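Local coordinates for spherulin-4 (Aspergillus clavatus, PDB 5C5G), which is a spherulin-4 family glycoside hydrolase, probably involved in galactosaminogalactan biosynthesis, for which its Aspergillus fumigatus relative is required, at residues W23-D28 against A239-Q244. Numbering follows the deposited sequence.
Sequences WDPLED and AGFGGQ. With EDO (1,2-ethanediol), chain C.
Pro25 and Phe241 bring the first turn of helix 24-32 against the loop that follows strand 227-230, with their CA atoms 7.3 Å apart. Both side chains leave the backbone toward the opposing segment. The Phe241 ring carries most of the contact. Pro25 CB sits over its centre, 3.6 Å from the centroid and 7° off the ring normal, a CH-pi contact. Pro25 CG lies over the same face, 3.6 Å from Phe241 CD1. The far end of the ring meets Leu26, with Phe241 CZ 3.9 Å from Leu26 CB. With CG anti to its carbonyl carbon (chi1 -65°), Phe241 extends its ring to the helix. A 1,2-ethanediol, probably from the crystallisation liquor, approaches the ring obliquely, its C2 3.4 Å from Phe241 CE2. Its O2 donates a hydrogen bond to Gly240 O (3.1 Å). Trp245 also meets the Phe241 ring, and Trp245 NE1 hydrogen-bonds to Pro25 O. The contact thus joins the first helix of the (beta/alpha) barrel to the loop before the last helix, 245-252. No hydrogen bond links the two segments directly; the contact between them is apolar, with the CH-pi contact at its centre.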
ATOM      1  N   TRP A  23       8.006  -3.978  14.403  1.00 15.09           N
ATOM      2  CA  TRP A  23       8.047  -3.007  13.324  1.00 13.89           C
ATOM      3  C   TRP A  23       9.405  -2.310  13.203  1.00 15.22           C
ATOM      4  O   TRP A  23       9.569  -1.445  12.336  1.00 15.10           O
ATOM      5  CB  TRP A  23       6.914  -1.995  13.494  1.00 13.44           C
ATOM      6  CG  TRP A  23       5.555  -2.555  13.210  1.00 13.37           C
ATOM      7  CD1 TRP A  23       5.247  -3.824  12.834  1.00 14.02           C
ATOM      8  CD2 TRP A  23       4.319  -1.843  13.269  1.00 12.37           C
ATOM      9  NE1 TRP A  23       3.885  -3.948  12.647  1.00 13.87           N
ATOM     10  CE2 TRP A  23       3.294  -2.745  12.911  1.00 12.01           C
ATOM     11  CE3 TRP A  23       3.978  -0.526  13.589  1.00 14.17           C
ATOM     12  CZ2 TRP A  23       1.953  -2.370  12.861  1.00 13.50           C
ATOM     13  CZ3 TRP A  23       2.643  -0.154  13.537  1.00 14.39           C
ATOM     14  CH2 TRP A  23       1.650  -1.075  13.180  1.00 13.73           C
ATOM     15  N   ASP A  24      10.374  -2.716  14.019  1.00 15.53           N
ATOM     16  CA  ASP A  24      11.680  -2.078  14.012  1.00 15.67           C
ATOM     17  C   ASP A  24      12.344  -2.070  12.637  1.00 15.56           C
ATOM     18  O   ASP A  24      12.943  -1.073  12.269  1.00 15.34           O
ATOM     19  CB  ASP A  24      12.627  -2.739  15.019  1.00 19.72           C
ATOM     20  CG  ASP A  24      12.352  -2.331  16.470  1.00 22.68           C
ATOM     21  OD1 ASP A  24      11.362  -1.626  16.751  1.00 22.63           O
ATOM     22  OD2 ASP A  24      13.148  -2.728  17.343  1.00 26.42           O
ATOM     23  N   PRO A  25      12.241  -3.165  11.864  1.00 14.45           N
ATOM     24  CA  PRO A  25      12.930  -3.112  10.565  1.00 15.45           C
ATOM     25  C   PRO A  25      12.353  -2.059   9.629  1.00 13.95           C
ATOM     26  O   PRO A  25      13.069  -1.558   8.759  1.00 13.59           O
ATOM     27  CB  PRO A  25      12.712  -4.517   9.997  1.00 16.45           C
ATOM     28  CG  PRO A  25      12.537  -5.383  11.193  1.00 16.78           C
ATOM     29  CD  PRO A  25      11.754  -4.518  12.159  1.00 15.61           C
ATOM     30  N   LEU A  26      11.084  -1.714   9.807  1.00 12.39           N
ATOM     31  CA  LEU A  26      10.485  -0.647   9.033  1.00 11.99           C
ATOM     32  C   LEU A  26      10.923   0.703   9.589  1.00 12.42           C
ATOM     33  O   LEU A  26      11.341   1.597   8.836  1.00 13.00           O
ATOM     34  CB  LEU A  26       8.955  -0.758   9.018  1.00 11.75           C
ATOM     35  CG  LEU A  26       8.228   0.429   8.387  1.00 11.58           C
ATOM     36  CD1 LEU A  26       8.621   0.637   6.943  1.00 11.90           C
ATOM     37  CD2 LEU A  26       6.734   0.231   8.490  1.00 13.22           C
ATOM     38  N   GLU A  27      10.856   0.873  10.899  1.00 13.09           N
ATOM     39  CA  GLU A  27      11.248   2.151  11.450  1.00 13.92           C
ATOM     40  C   GLU A  27      12.697   2.443  11.113  1.00 15.12           C
ATOM     41  O   GLU A  27      13.059   3.590  10.851  1.00 15.72           O
ATOM     42  CB  GLU A  27      11.023   2.214  12.953  1.00 16.95           C
ATOM     43  CG  GLU A  27      11.118   3.640  13.468  1.00 19.91           C
ATOM     44  CD  GLU A  27      10.878   3.761  14.940  1.00 22.02           C
ATOM     45  OE1 GLU A  27      10.497   2.756  15.582  1.00 24.74           O
ATOM     46  OE2 GLU A  27      11.082   4.875  15.454  1.00 23.14           O
ATOM     47  N   ASP A  28      13.530   1.406  11.113  1.00 14.79           N
ATOM     48  CA  ASP A  28      14.946   1.600  10.834  1.00 17.19           C
ATOM     49  C   ASP A  28      15.175   2.168   9.433  1.00 15.50           C
ATOM     50  O   ASP A  28      15.973   3.089   9.272  1.00 16.93           O
ATOM     51  CB  ASP A  28      15.718   0.302  11.020  1.00 19.40           C
ATOM     52  CG  ASP A  28      15.889  -0.083  12.495  1.00 30.17           C
ATOM     53  OD1 ASP A  28      15.648   0.759  13.386  1.00 31.34           O
ATOM     54  OD2 ASP A  28      16.283  -1.236  12.760  1.00 32.99           O
ATOM     55  N   ALA A 239       3.775 -10.340   6.347  1.00 11.58           N
ATOM     56  CA  ALA A 239       3.780 -10.451   7.801  1.00 11.84           C
ATOM     57  C   ALA A 239       5.176 -10.623   8.356  1.00 12.41           C
ATOM     58  O   ALA A 239       5.340 -10.989   9.522  1.00 16.09           O
ATOM     59  CB  ALA A 239       2.881 -11.587   8.250  1.00 14.97           C
ATOM     60  N   GLY A 240       6.168 -10.295   7.551  1.00 13.64           N
ATOM     61  CA  GLY A 240       7.549 -10.338   7.980  1.00 14.72           C
ATOM     62  C   GLY A 240       8.361  -9.596   6.947  1.00 12.46           C
ATOM     63  O   GLY A 240       7.862  -9.250   5.874  1.00 13.37           O
ATOM     64  N   PHE A 241       9.623  -9.374   7.265  1.00 12.19           N
ATOM     65  CA  PHE A 241      10.541  -8.658   6.397  1.00 13.15           C
ATOM     66  C   PHE A 241      11.431  -9.620   5.647  1.00 11.47           C
ATOM     67  O   PHE A 241      11.987 -10.543   6.235  1.00 13.92           O
ATOM     68  CB  PHE A 241      11.363  -7.673   7.227  1.00 13.00           C
ATOM     69  CG  PHE A 241      10.526  -6.593   7.836  1.00 13.30           C
ATOM     70  CD1 PHE A 241       9.924  -6.772   9.066  1.00 14.66           C
ATOM     71  CD2 PHE A 241      10.272  -5.433   7.147  1.00 12.71           C
ATOM     72  CE1 PHE A 241       9.101  -5.781   9.600  1.00 15.49           C
ATOM     73  CE2 PHE A 241       9.461  -4.453   7.675  1.00 14.91           C
ATOM     74  CZ  PHE A 241       8.883  -4.625   8.904  1.00 14.51           C
ATOM     75  N   GLY A 242      11.569  -9.397   4.346  1.00 11.69           N
ATOM     76  CA  GLY A 242      12.402 -10.246   3.525  1.00 12.45           C
ATOM     77  C   GLY A 242      13.869 -10.066   3.828  1.00 13.73           C
ATOM     78  O   GLY A 242      14.295  -9.053   4.396  1.00 13.43           O
ATOM     79  N   GLY A 243      14.660 -11.045   3.414  1.00 13.43           N
ATOM     80  CA  GLY A 243      16.080 -11.025   3.679  1.00 14.85           C
ATOM     81  C   GLY A 243      16.858  -9.909   3.019  1.00 15.37           C
ATOM     82  O   GLY A 243      17.992  -9.656   3.421  1.00 17.12           O
ATOM     83  N   GLN A 244      16.268  -9.253   2.023  1.00 12.33           N
ATOM     84  CA  GLN A 244      16.921  -8.135   1.339  1.00 12.99           C
ATOM     85  C   GLN A 244      16.100  -6.859   1.456  1.00 12.07           C
ATOM     86  O   GLN A 244      16.173  -5.980   0.615  1.00 12.07           O
ATOM     87  CB  GLN A 244      17.185  -8.493  -0.124  1.00 13.72           C
ATOM     88  CG  GLN A 244      18.226  -9.609  -0.227  1.00 17.43           C
ATOM     89  CD  GLN A 244      18.484 -10.048  -1.641  1.00 18.68           C
ATOM     90  OE1 GLN A 244      18.898  -9.252  -2.483  1.00 18.54           O
ATOM     91  NE2 GLN A 244      18.220 -11.319  -1.917  1.00 19.81           N
TER
HETATM   92  C1  EDO C 402       5.650  -5.553   5.018  1.00 22.29           C
HETATM   93  O1  EDO C 402       5.228  -6.699   5.753  1.00 22.98           O
HETATM   94  C2  EDO C 402       7.124  -5.343   5.320  1.00 25.17           C
HETATM   95  O2  EDO C 402       7.892  -6.385   4.720  1.00 18.00           O